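Local coordinates for protein PHOX (Pseudomonas fluorescens, PDB 4AMF) that acts as an alkaline phosphatase, probably cleaving phosphate monoesters with a cofactor of oxo-bridged irons and calcium ions held in a beta-propeller, at residues A[61-66]-A[85-90]; A[188-193]-A[267-272]. All blocks are in the same frame, centred on the assembly; numbering follows the deposited sequence.

Contact 1 (A[61-66]-A[85-90]); sequences GDNNDG and NEYTNY. With FEO (mu-oxo-diiron), chain I; ACP (phosphomethylphosphonic acid adenylate ester), chain C; EDO (1,2-ethanediol), chain K.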
ATOM      1  N   GLY A  61       0.403  -2.850  15.792  1.00 10.89           N
ATOM      2  CA  GLY A  61       1.341  -1.837  15.332  1.00 10.23           C
ATOM      3  C   GLY A  61       0.678  -0.509  15.046  1.00 12.07           C
ATOM      4  O   GLY A  61      -0.542  -0.342  15.198  1.00 12.45           O
ATOM      5  N   ASP A  62       1.510   0.470  14.682  1.00 10.65           N
ATOM      6  CA  ASP A  62       1.028   1.812  14.434  1.00 11.00           C
ATOM      7  C   ASP A  62       0.656   2.019  12.971  1.00 12.80           C
ATOM      8  O   ASP A  62       0.956   1.188  12.110  1.00 12.57           O
ATOM      9  CB  ASP A  62       2.113   2.787  14.885  1.00 13.12           C
ATOM     10  CG  ASP A  62       1.630   4.146  15.323  1.00 16.97           C
ATOM     11  OD1 ASP A  62       0.417   4.409  15.197  1.00 14.85           O
ATOM     12  OD2 ASP A  62       2.499   4.980  15.745  1.00 17.04           O
ATOM     13  N   ASN A  63      -0.024   3.117  12.685  1.00 12.04           N
ATOM     14  CA  ASN A  63      -0.359   3.501  11.327  1.00  9.88           C
ATOM     15  C   ASN A  63      -0.737   2.330  10.442  1.00 11.87           C
ATOM     16  O   ASN A  63      -0.126   2.088   9.384  1.00 12.44           O
ATOM     17  CB  ASN A  63       0.755   4.366  10.752  1.00 10.67           C
ATOM     18  CG  ASN A  63       0.872   5.709  11.425  1.00 13.80           C
ATOM     19  OD1 ASN A  63      -0.029   6.163  12.113  1.00 15.40           O
ATOM     20  ND2 ASN A  63       1.946   6.403  11.167  1.00 12.51           N
ATOM     21  N   ASN A  64      -1.822   1.640  10.837  0.50  9.80           N
ATOM     22  CA  ASN A  64      -2.340   0.531  10.050  0.50  9.90           C
ATOM     23  C   ASN A  64      -2.671   0.988   8.632  0.50 12.22           C
ATOM     24  O   ASN A  64      -3.128   2.120   8.414  0.50 11.79           O
ATOM     25  CB  ASN A  64      -3.515  -0.212  10.705  0.50 13.95           C
ATOM     26  CG  ASN A  64      -4.626   0.672  11.170  0.50 26.97           C
ATOM     27  OD1 ASN A  64      -4.618   1.134  12.315  0.50 24.53           O
ATOM     28  ND2 ASN A  64      -5.608   0.913  10.306  0.50 20.73           N
ATOM     29  N   ASP A  65      -2.381   0.120   7.663  1.00 10.28           N
ATOM     30  CA  ASP A  65      -2.497   0.456   6.247  1.00  8.61           C
ATOM     31  C   ASP A  65      -3.136  -0.695   5.460  1.00 12.76           C
ATOM     32  O   ASP A  65      -4.210  -1.126   5.849  1.00 12.97           O
ATOM     33  CB  ASP A  65      -1.093   0.909   5.784  1.00  8.79           C
ATOM     34  CG  ASP A  65      -0.987   1.756   4.555  1.00 13.79           C
ATOM     35  OD1 ASP A  65      -1.930   1.759   3.763  1.00 13.43           O
ATOM     36  OD2 ASP A  65       0.011   2.500   4.446  1.00 16.30           O
ATOM     37  N   GLY A  66      -2.515  -1.224   4.409  1.00 10.94           N
ATOM     38  CA  GLY A  66      -3.105  -2.303   3.642  1.00 11.20           C
ATOM     39  C   GLY A  66      -3.411  -3.518   4.489  1.00 14.65           C
ATOM     40  O   GLY A  66      -2.691  -3.822   5.440  1.00 12.26           O
ATOM     41  N   ASN A  85       1.385  -2.312   9.138  1.00  9.94           N
ATOM     42  CA  ASN A  85       1.659  -1.212  10.071  1.00  7.61           C
ATOM     43  C   ASN A  85       2.826  -0.462   9.399  1.00 11.25           C
ATOM     44  O   ASN A  85       3.925  -0.935   9.359  1.00 12.32           O
ATOM     45  CB  ASN A  85       2.007  -1.739  11.445  1.00  9.26           C
ATOM     46  CG  ASN A  85       0.867  -2.529  12.010  1.00 12.14           C
ATOM     47  OD1 ASN A  85       0.998  -3.729  12.288  1.00 14.96           O
ATOM     48  ND2 ASN A  85      -0.196  -1.833  12.310  1.00 15.13           N
ATOM     49  N   GLU A  86       2.530   0.673   8.790  1.00 11.60           N
ATOM     50  CA  GLU A  86       3.489   1.333   7.885  1.00 10.28           C
ATOM     51  C   GLU A  86       4.584   2.125   8.532  1.00 14.20           C
ATOM     52  O   GLU A  86       5.738   2.053   8.092  1.00 14.54           O
ATOM     53  CB  GLU A  86       2.696   2.203   6.874  1.00 10.03           C
ATOM     54  CG  GLU A  86       3.602   2.703   5.732  1.00  8.36           C
ATOM     55  CD  GLU A  86       2.992   3.680   4.768  1.00 13.76           C
ATOM     56  OE1 GLU A  86       2.232   4.562   5.212  1.00 16.75           O
ATOM     57  OE2 GLU A  86       3.188   3.476   3.551  1.00 11.27           O
ATOM     58  N   TYR A  87       4.254   2.947   9.540  1.00 11.86           N
ATOM     59  CA  TYR A  87       5.238   3.802  10.162  1.00 11.71           C
ATOM     60  C   TYR A  87       4.744   4.240  11.525  1.00 13.07           C
ATOM     61  O   TYR A  87       3.726   3.720  11.989  1.00 13.11           O
ATOM     62  CB  TYR A  87       5.672   4.971   9.247  1.00 11.07           C
ATOM     63  CG  TYR A  87       4.637   6.027   8.923  1.00 11.44           C
ATOM     64  CD1 TYR A  87       3.619   5.771   8.029  1.00 13.21           C
ATOM     65  CD2 TYR A  87       4.692   7.293   9.506  1.00 11.65           C
ATOM     66  CE1 TYR A  87       2.707   6.764   7.663  1.00 13.02           C
ATOM     67  CE2 TYR A  87       3.808   8.298   9.125  1.00 12.69           C
ATOM     68  CZ  TYR A  87       2.754   7.998   8.281  1.00 12.26           C
ATOM     69  OH  TYR A  87       1.888   8.975   7.848  1.00 14.49           O
ATOM     70  N   THR A  88       5.402   5.188  12.159  1.00 11.82           N
ATOM     71  CA  THR A  88       4.965   5.628  13.468  1.00 10.92           C
ATOM     72  C   THR A  88       5.013   7.125  13.571  1.00 17.51           C
ATOM     73  O   THR A  88       5.614   7.812  12.745  1.00 18.59           O
ATOM     74  CB  THR A  88       5.748   4.902  14.555  1.00 17.06           C
ATOM     75  OG1 THR A  88       5.172   5.213  15.843  1.00 17.04           O
ATOM     76  CG2 THR A  88       7.245   5.244  14.544  1.00 13.99           C
ATOM     77  N   ASN A  89       4.367   7.641  14.607  1.00 15.92           N
ATOM     78  CA  ASN A  89       4.240   9.081  14.829  1.00 14.85           C
ATOM     79  C   ASN A  89       4.982   9.395  16.095  1.00 17.24           C
ATOM     80  O   ASN A  89       4.493   9.100  17.187  1.00 15.83           O
ATOM     81  CB  ASN A  89       2.739   9.441  14.938  1.00 16.53           C
ATOM     82  CG  ASN A  89       1.924   8.809  13.818  1.00 15.84           C
ATOM     83  OD1 ASN A  89       2.167   9.062  12.633  1.00 17.54           O
ATOM     84  ND2 ASN A  89       1.009   7.891  14.129  1.00 15.90           N
ATOM     85  N   TYR A  90       6.209   9.922  15.966  1.00 13.79           N
ATOM     86  CA  TYR A  90       7.052  10.153  17.118  1.00 11.89           C
ATOM     87  C   TYR A  90       6.429  11.069  18.153  1.00 14.06           C
ATOM     88  O   TYR A  90       6.746  10.908  19.318  1.00 14.73           O
ATOM     89  CB  TYR A  90       8.421  10.700  16.709  1.00 11.70           C
ATOM     90  CG  TYR A  90       9.302   9.811  15.858  1.00 11.75           C
ATOM     91  CD1 TYR A  90       9.147   8.420  15.862  1.00 13.43           C
ATOM     92  CD2 TYR A  90      10.391  10.334  15.182  1.00 12.60           C
ATOM     93  CE1 TYR A  90      10.051   7.589  15.212  1.00 13.56           C
ATOM     94  CE2 TYR A  90      11.241   9.514  14.444  1.00 14.45           C
ATOM     95  CZ  TYR A  90      11.086   8.134  14.493  1.00 14.97           C
ATOM     96  OH  TYR A  90      11.939   7.284  13.818  1.00 16.43           O
TER
HETATM   97 FE1  FEO I1595       2.443   4.127   1.792  0.87 12.30          FE
HETATM   98 FE2  FEO I1595       2.279   5.333  -1.357  0.99 12.82          FE
HETATM   99  O   FEO I1595       1.402   4.723   0.278  1.00 13.17           O
HETATM  100  PG  ACP C1589       2.438   7.296   1.146  0.81 13.11           P
HETATM  101  O1G ACP C1589       0.876   7.403   1.418  0.81 12.20           O
HETATM  102  O2G ACP C1589       3.055   6.133   2.130  0.81 12.72           O
HETATM  103  O3G ACP C1589       2.732   7.069  -0.372  0.81 13.01           O
HETATM  104  PB  ACP C1589       2.167  10.196   1.134  0.81 12.96           P
HETATM  105  O1B ACP C1589       1.453  10.003  -0.144  0.81 14.17           O
HETATM  106  O2B ACP C1589       1.395  10.547   2.425  0.81 12.85           O
HETATM  107  C3B ACP C1589       3.231   8.846   1.484  0.81 11.40           C
HETATM  108  PA  ACP C1589       3.659  12.682   1.464  0.81 18.71           P
HETATM  109  O1A ACP C1589       4.258  12.340   2.772  0.81 24.27           O
HETATM  110  O2A ACP C1589       2.714  13.832   1.310  0.81 26.70           O
HETATM  111  O3A ACP C1589       3.069  11.425   0.758  0.81 14.62           O
HETATM  112  O5' ACP C1589       4.874  13.097   0.422  0.81 15.93           O
HETATM  113  C5' ACP C1589       4.655  13.164  -0.996  0.81 14.67           C
HETATM  114  C4' ACP C1589       5.638  12.294  -1.735  0.81 13.77           C
HETATM  115  O4' ACP C1589       6.952  12.880  -1.631  0.81 11.17           O
HETATM  116  C3' ACP C1589       5.795  10.837  -1.307  0.81 11.79           C
HETATM  117  O3' ACP C1589       6.004  10.013  -2.456  0.81 11.32           O
HETATM  118  C2' ACP C1589       6.995  10.891  -0.360  0.81 11.37           C
HETATM  119  O2' ACP C1589       7.647   9.629  -0.297  0.81 14.98           O
HETATM  120  C1' ACP C1589       7.855  11.981  -1.011  0.81 12.58           C
HETATM  121  N9  ACP C1589       8.690  12.742  -0.089  0.81 12.60           N
HETATM  122  C8  ACP C1589       8.394  13.120   1.196  0.81 16.09           C
HETATM  123  N7  ACP C1589       9.339  13.811   1.783  0.81 18.36           N
HETATM  124  C5  ACP C1589      10.334  13.892   0.819  0.81 15.77           C
HETATM  125  C6  ACP C1589      11.634  14.443   0.836  0.81 21.61           C
HETATM  126  N6  ACP C1589      12.203  14.973   1.923  0.81 21.60           N
HETATM  127  N1  ACP C1589      12.373  14.342  -0.294  0.81 23.17           N
HETATM  128  C2  ACP C1589      11.849  13.713  -1.352  0.81 22.36           C
HETATM  129  N3  ACP C1589      10.648  13.136  -1.473  0.81 18.61           N
HETATM  130  C4  ACP C1589       9.940  13.254  -0.347  0.81 13.93           C
HETATM  131  C1  EDO K1598      -2.352   8.816  15.798  1.00 20.08           C
HETATM  132  O1  EDO K1598      -1.630   9.699  14.931  0.50 20.48           O
HETATM  133  C2  EDO K1598      -1.397   8.253  16.871  1.00 21.26           C
HETATM  134  O2  EDO K1598      -0.154   8.010  16.317  0.18 23.48           O
HETATM  135  O   HOH W   1       1.360   6.871  17.060  1.00 18.27           O
HETATM  136  O   HOH W   2       0.311   4.406   2.720  1.00 14.86           O
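N63 and N89 join their side-chain amides in a reciprocal pair at the root of a beta-propeller hairpin, where strand 64-72 and its partner 78-85 meet near the metal cofactor. N89 ND2 donates to N63 OD1 at 2.9 Å and N63 ND2 returns a bond to N89 OD1 at 3.0 Å, although the two amide planes are turned 56° apart. N63 ND2 also sits over the centre of the Y87 ring. With chi1 at 67°, Y87 CG lies between the backbone N and the carbonyl carbon, which folds the ring back under N63. Packing is tight around the backbone: E86 N meets N63 O almost straight, N85 ND2 bonds D62 O while S116 holds N85 OD1, and the N85 amide lies against G61, where a CB would clash. N64 and N85 form an antiparallel non-hydrogen-bonded pair.

The other side is looser and wetter. D62 OD2 accepts from T88 OG1 through its anti lone pair at 2.7 Å, and water 1 links that same oxygen to N89 ND2, beside an ethanediol probably left from crystallisation.

D65 takes T530 on OD1, and Q546 holds E86 OE1. The two carboxylates cross with D65 OD2 3.1 Å from E86 OE1. This approach of like charges is probably eased by FE1, which E86 OE2 binds at 2.0 Å. Water 2 on that iron donates to D65 OD2 at 2.6 Å.

Contact 2 (A[188-193]-A[267-272]); sequences CEENFT and KHENAA. With CA (calcium ion), chain F; FEO (mu-oxo-diiron), chain I; ACP (phosphomethylphosphonic acid adenylate ester), chain C.
K267 NZ is gripped by T193 OG1 at 3.0 Å and by water 3 at 2.7 Å, with Y212 and a salt bridge to E289 completing its surroundings. It belongs to a beta-propeller junction where strands 185-189 and 268-275, from different sheets, bring their ends to the cofactor. K267 runs extended past E190 O, and its CD passes N191 OD1, an atom that takes a bond from water 3. With an alanine here, E289 would probably lose its charge partner and T193 OG1 and water 3 the ammonium, and a gap would open beside N191 OD1, where CD now lies.

N191 is the centre of an inverse gamma turn that carries the chain away from E190. The backbones touch through a weak bond from H268 N to E189 O, 3.0 Å long. Further along, C188 CB packs on E269 O at 3.2 Å.

Across the junction E190 and E269 run alongside each other toward the irons, their carboxylates turned 85° apart. E190 bridges the irons, OE1 on FE1 and OE2 on FE2, the latter at 2.0 Å. The substrate analogue's terminal phosphate puts O2G on FE1 and O3G on FE2, so this bridge helps hold the irons on which it sits. A bend at chi2 (100°) turns the E269 carboxylate to the metals. Sharing FE2, E190 OE2 and E269 OE1 lie 2.8 Å apart; E269 OE2 binds calcium at 2.3 Å, beside D475.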
ATOM      1  N   CYS A 188       4.070  -5.129   1.293  1.00 12.99           N
ATOM      2  CA  CYS A 188       4.908  -4.345   0.405  1.00 12.00           C
ATOM      3  C   CYS A 188       5.712  -3.302   1.108  1.00 14.29           C
ATOM      4  O   CYS A 188       5.116  -2.443   1.758  1.00 14.43           O
ATOM      5  CB  CYS A 188       3.985  -3.715  -0.630  1.00 11.13           C
ATOM      6  SG  CYS A 188       3.262  -4.925  -1.754  1.00 14.74           S
ATOM      7  N   GLU A 189       7.062  -3.347   0.965  1.00 11.49           N
ATOM      8  CA  GLU A 189       7.972  -2.354   1.568  1.00 10.75           C
ATOM      9  C   GLU A 189       8.052  -1.183   0.601  1.00 13.09           C
ATOM     10  O   GLU A 189       8.510  -1.350  -0.538  1.00 13.14           O
ATOM     11  CB  GLU A 189       9.359  -2.976   1.808  1.00 11.84           C
ATOM     12  CG  GLU A 189       9.277  -4.125   2.786  1.00 11.28           C
ATOM     13  CD  GLU A 189      10.477  -5.045   2.876  1.00 14.39           C
ATOM     14  OE1 GLU A 189      11.428  -4.925   2.061  1.00 12.75           O
ATOM     15  OE2 GLU A 189      10.490  -5.851   3.832  1.00 15.97           O
ATOM     16  N   GLU A 190       7.586  -0.015   1.042  1.00 11.28           N
ATOM     17  CA  GLU A 190       7.509   1.178   0.223  1.00 10.86           C
ATOM     18  C   GLU A 190       8.631   2.160   0.560  1.00 12.23           C
ATOM     19  O   GLU A 190       9.726   2.051  -0.013  1.00 12.43           O
ATOM     20  CB  GLU A 190       6.138   1.810   0.327  1.00 11.50           C
ATOM     21  CG  GLU A 190       5.909   2.989  -0.598  1.00 10.47           C
ATOM     22  CD  GLU A 190       4.722   3.832  -0.193  1.00 16.36           C
ATOM     23  OE1 GLU A 190       4.369   3.828   1.011  1.00 14.32           O
ATOM     24  OE2 GLU A 190       4.100   4.453  -1.085  1.00 11.78           O
ATOM     25  N   ASN A 191       8.428   3.112   1.478  1.00 10.01           N
ATOM     26  CA  ASN A 191       9.444   4.149   1.733  1.00 10.13           C
ATOM     27  C   ASN A 191      10.544   3.690   2.702  1.00 14.80           C
ATOM     28  O   ASN A 191      10.921   4.392   3.633  1.00 12.60           O
ATOM     29  CB  ASN A 191       8.770   5.440   2.184  1.00 10.68           C
ATOM     30  CG  ASN A 191       8.047   6.089   1.011  1.00 14.95           C
ATOM     31  OD1 ASN A 191       8.662   6.300  -0.039  1.00 14.54           O
ATOM     32  ND2 ASN A 191       6.737   6.297   1.112  1.00 15.12           N
ATOM     33  N   PHE A 192      11.098   2.527   2.424  1.00 12.86           N
ATOM     34  CA  PHE A 192      12.139   1.926   3.262  1.00 12.02           C
ATOM     35  C   PHE A 192      13.434   2.747   3.310  1.00 14.23           C
ATOM     36  O   PHE A 192      14.111   2.749   4.328  1.00 13.67           O
ATOM     37  CB  PHE A 192      12.432   0.496   2.783  1.00 13.35           C
ATOM     38  CG  PHE A 192      13.187   0.411   1.477  1.00 13.27           C
ATOM     39  CD1 PHE A 192      12.522   0.463   0.265  1.00 13.44           C
ATOM     40  CD2 PHE A 192      14.564   0.291   1.461  1.00 12.14           C
ATOM     41  CE1 PHE A 192      13.225   0.403  -0.934  1.00 13.55           C
ATOM     42  CE2 PHE A 192      15.258   0.269   0.271  1.00 14.41           C
ATOM     43  CZ  PHE A 192      14.591   0.326  -0.926  1.00 12.98           C
ATOM     44  N   THR A 193      13.789   3.430   2.219  1.00 11.05           N
ATOM     45  CA  THR A 193      15.021   4.220   2.100  1.00 10.71           C
ATOM     46  C   THR A 193      15.090   5.361   3.132  1.00 14.98           C
ATOM     47  O   THR A 193      16.187   5.740   3.551  1.00 14.85           O
ATOM     48  CB  THR A 193      15.180   4.759   0.672  1.00 12.14           C
ATOM     49  OG1 THR A 193      13.997   5.476   0.334  1.00 14.43           O
ATOM     50  CG2 THR A 193      15.400   3.640  -0.343  1.00 13.02           C
ATOM     51  N   LYS A 267       9.925   0.932  -4.368  1.00 10.96           N
ATOM     52  CA  LYS A 267       9.092   1.376  -3.247  1.00 10.67           C
ATOM     53  C   LYS A 267       7.681   0.885  -3.537  1.00 13.54           C
ATOM     54  O   LYS A 267       6.801   1.587  -4.063  1.00 12.08           O
ATOM     55  CB  LYS A 267       9.258   2.885  -3.043  1.00 10.79           C
ATOM     56  CG  LYS A 267      10.726   3.291  -2.888  1.00  9.80           C
ATOM     57  CD  LYS A 267      10.898   4.699  -2.436  1.00 14.98           C
ATOM     58  CE  LYS A 267      12.357   5.052  -2.466  1.00 15.01           C
ATOM     59  NZ  LYS A 267      12.606   6.478  -2.166  1.00 16.58           N
ATOM     60  N   HIS A 268       7.524  -0.401  -3.249  1.00 12.07           N
ATOM     61  CA  HIS A 268       6.298  -1.149  -3.478  1.00 11.18           C
ATOM     62  C   HIS A 268       5.105  -0.639  -2.716  1.00 13.48           C
ATOM     63  O   HIS A 268       5.184  -0.563  -1.497  1.00 13.73           O
ATOM     64  CB  HIS A 268       6.504  -2.632  -3.090  1.00 11.18           C
ATOM     65  CG  HIS A 268       7.397  -3.395  -3.993  1.00 12.54           C
ATOM     66  ND1 HIS A 268       6.918  -4.052  -5.098  1.00 13.54           N
ATOM     67  CD2 HIS A 268       8.709  -3.679  -3.859  1.00 12.97           C
ATOM     68  CE1 HIS A 268       7.955  -4.679  -5.632  1.00 13.21           C
ATOM     69  NE2 HIS A 268       9.039  -4.533  -4.899  1.00 12.03           N
ATOM     70  N   GLU A 269       4.007  -0.291  -3.410  1.00 11.51           N
ATOM     71  CA  GLU A 269       2.775   0.105  -2.749  1.00 10.17           C
ATOM     72  C   GLU A 269       1.906  -1.131  -2.439  1.00 11.65           C
ATOM     73  O   GLU A 269       1.773  -1.481  -1.297  1.00 12.71           O
ATOM     74  CB  GLU A 269       1.972   1.101  -3.585  1.00 11.39           C
ATOM     75  CG  GLU A 269       0.705   1.565  -2.880  1.00 10.85           C
ATOM     76  CD  GLU A 269       0.778   2.902  -2.198  1.00 10.49           C
ATOM     77  OE1 GLU A 269       1.771   3.636  -2.413  1.00 13.29           O
ATOM     78  OE2 GLU A 269      -0.135   3.179  -1.378  1.00 13.62           O
ATOM     79  N   ASN A 270       1.350  -1.813  -3.455  1.00 10.90           N
ATOM     80  CA  ASN A 270       0.550  -3.017  -3.221  1.00  9.90           C
ATOM     81  C   ASN A 270       0.865  -4.028  -4.316  1.00 12.34           C
ATOM     82  O   ASN A 270       1.745  -3.783  -5.158  1.00 12.10           O
ATOM     83  CB  ASN A 270      -0.952  -2.724  -3.102  1.00 11.54           C
ATOM     84  CG  ASN A 270      -1.738  -2.778  -4.372  1.00 14.09           C
ATOM     85  OD1 ASN A 270      -1.226  -2.414  -5.437  1.00 12.63           O
ATOM     86  ND2 ASN A 270      -3.010  -3.209  -4.292  1.00 13.65           N
ATOM     87  N   ALA A 271       0.216  -5.186  -4.244  1.00  9.45           N
ATOM     88  CA  ALA A 271       0.474  -6.281  -5.166  1.00  9.31           C
ATOM     89  C   ALA A 271      -0.829  -6.875  -5.581  1.00 15.01           C
ATOM     90  O   ALA A 271      -1.504  -7.475  -4.744  1.00 16.40           O
ATOM     91  CB  ALA A 271       1.328  -7.314  -4.453  1.00 10.75           C
ATOM     92  N   ALA A 272      -1.273  -6.600  -6.819  1.00 11.51           N
ATOM     93  CA  ALA A 272      -2.580  -7.048  -7.262  1.00 11.08           C
ATOM     94  C   ALA A 272      -2.458  -8.342  -7.999  1.00 13.05           C
ATOM     95  O   ALA A 272      -1.797  -8.378  -9.031  1.00 12.59           O
ATOM     96  CB  ALA A 272      -3.209  -6.011  -8.172  1.00 11.01           C
TER
HETATM   97 CA    CA F1592      -0.820   4.585   0.301  0.84 12.06          CA
HETATM   98 FE1  FEO I1595       2.443   4.127   1.792  0.87 12.30          FE
HETATM   99 FE2  FEO I1595       2.279   5.333  -1.357  0.99 12.82          FE
HETATM  100  O   FEO I1595       1.402   4.723   0.278  1.00 13.17           O
HETATM  101  PG  ACP C1589       2.438   7.296   1.146  0.81 13.11           P
HETATM  102  O1G ACP C1589       0.876   7.403   1.418  0.81 12.20           O
HETATM  103  O2G ACP C1589       3.055   6.133   2.130  0.81 12.72           O
HETATM  104  O3G ACP C1589       2.732   7.069  -0.372  0.81 13.01           O
HETATM  105  PB  ACP C1589       2.167  10.196   1.134  0.81 12.96           P
HETATM  106  O1B ACP C1589       1.453  10.003  -0.144  0.81 14.17           O
HETATM  107  O2B ACP C1589       1.395  10.547   2.425  0.81 12.85           O
HETATM  108  C3B ACP C1589       3.231   8.846   1.484  0.81 11.40           C
HETATM  109  PA  ACP C1589       3.659  12.682   1.464  0.81 18.71           P
HETATM  110  O1A ACP C1589       4.258  12.340   2.772  0.81 24.27           O
HETATM  111  O2A ACP C1589       2.714  13.832   1.310  0.81 26.70           O
HETATM  112  O3A ACP C1589       3.069  11.425   0.758  0.81 14.62           O
HETATM  113  O5' ACP C1589       4.874  13.097   0.422  0.81 15.93           O
HETATM  114  C5' ACP C1589       4.655  13.164  -0.996  0.81 14.67           C
HETATM  115  C4' ACP C1589       5.638  12.294  -1.735  0.81 13.77           C
HETATM  116  O4' ACP C1589       6.952  12.880  -1.631  0.81 11.17           O
HETATM  117  C3' ACP C1589       5.795  10.837  -1.307  0.81 11.79           C
HETATM  118  O3' ACP C1589       6.004  10.013  -2.456  0.81 11.32           O
HETATM  119  C2' ACP C1589       6.995  10.891  -0.360  0.81 11.37           C
HETATM  120  O2' ACP C1589       7.647   9.629  -0.297  0.81 14.98           O
HETATM  121  C1' ACP C1589       7.855  11.981  -1.011  0.81 12.58           C
HETATM  122  N9  ACP C1589       8.690  12.742  -0.089  0.81 12.60           N
HETATM  123  C8  ACP C1589       8.394  13.120   1.196  0.81 16.09           C
HETATM  124  N7  ACP C1589       9.339  13.811   1.783  0.81 18.36           N
HETATM  125  C5  ACP C1589      10.334  13.892   0.819  0.81 15.77           C
HETATM  126  C6  ACP C1589      11.634  14.443   0.836  0.81 21.61           C
HETATM  127  N6  ACP C1589      12.203  14.973   1.923  0.81 21.60           N
HETATM  128  N1  ACP C1589      12.373  14.342  -0.294  0.81 23.17           N
HETATM  129  C2  ACP C1589      11.849  13.713  -1.352  0.81 22.36           C
HETATM  130  N3  ACP C1589      10.648  13.136  -1.473  0.81 18.61           N
HETATM  131  C4  ACP C1589       9.940  13.254  -0.347  0.81 13.93           C
HETATM  132  O   HOH W   3      11.333   7.226   0.146  1.00 19.44           O
HETATM  133  O   HOH W   4      -1.171   2.223   1.342  1.00 14.13           O
HETATM  134  O   HOH W   5      -2.585   4.905   1.992  1.00 19.09           O
HETATM  135  O   HOH W   2       0.311   4.406   2.720  1.00 14.86           O

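Overall arrangement
From the N terminus, the chain first passes through contact 1, which closes a loop of 18 residues, essentially the hairpin of strands 64-72 and 78-85 within one four-stranded sheet. Helices 90-93 and 103-112 and the rest of that sheet follow before contact 2 opens. This second contact spans 73 residues and ties strand 185-189 of a six-stranded sheet to strand 268-275, at the edge of the nine-stranded one. The two loops are in series, neither enclosing nor crossing the other. They meet at FE1, where E86 OE2 and E190 OE1 approach to 2.8 Å as shared ligands together with C175; E269, from that edge strand, binds FE2 and calcium, so three sheets contribute to one cofactor.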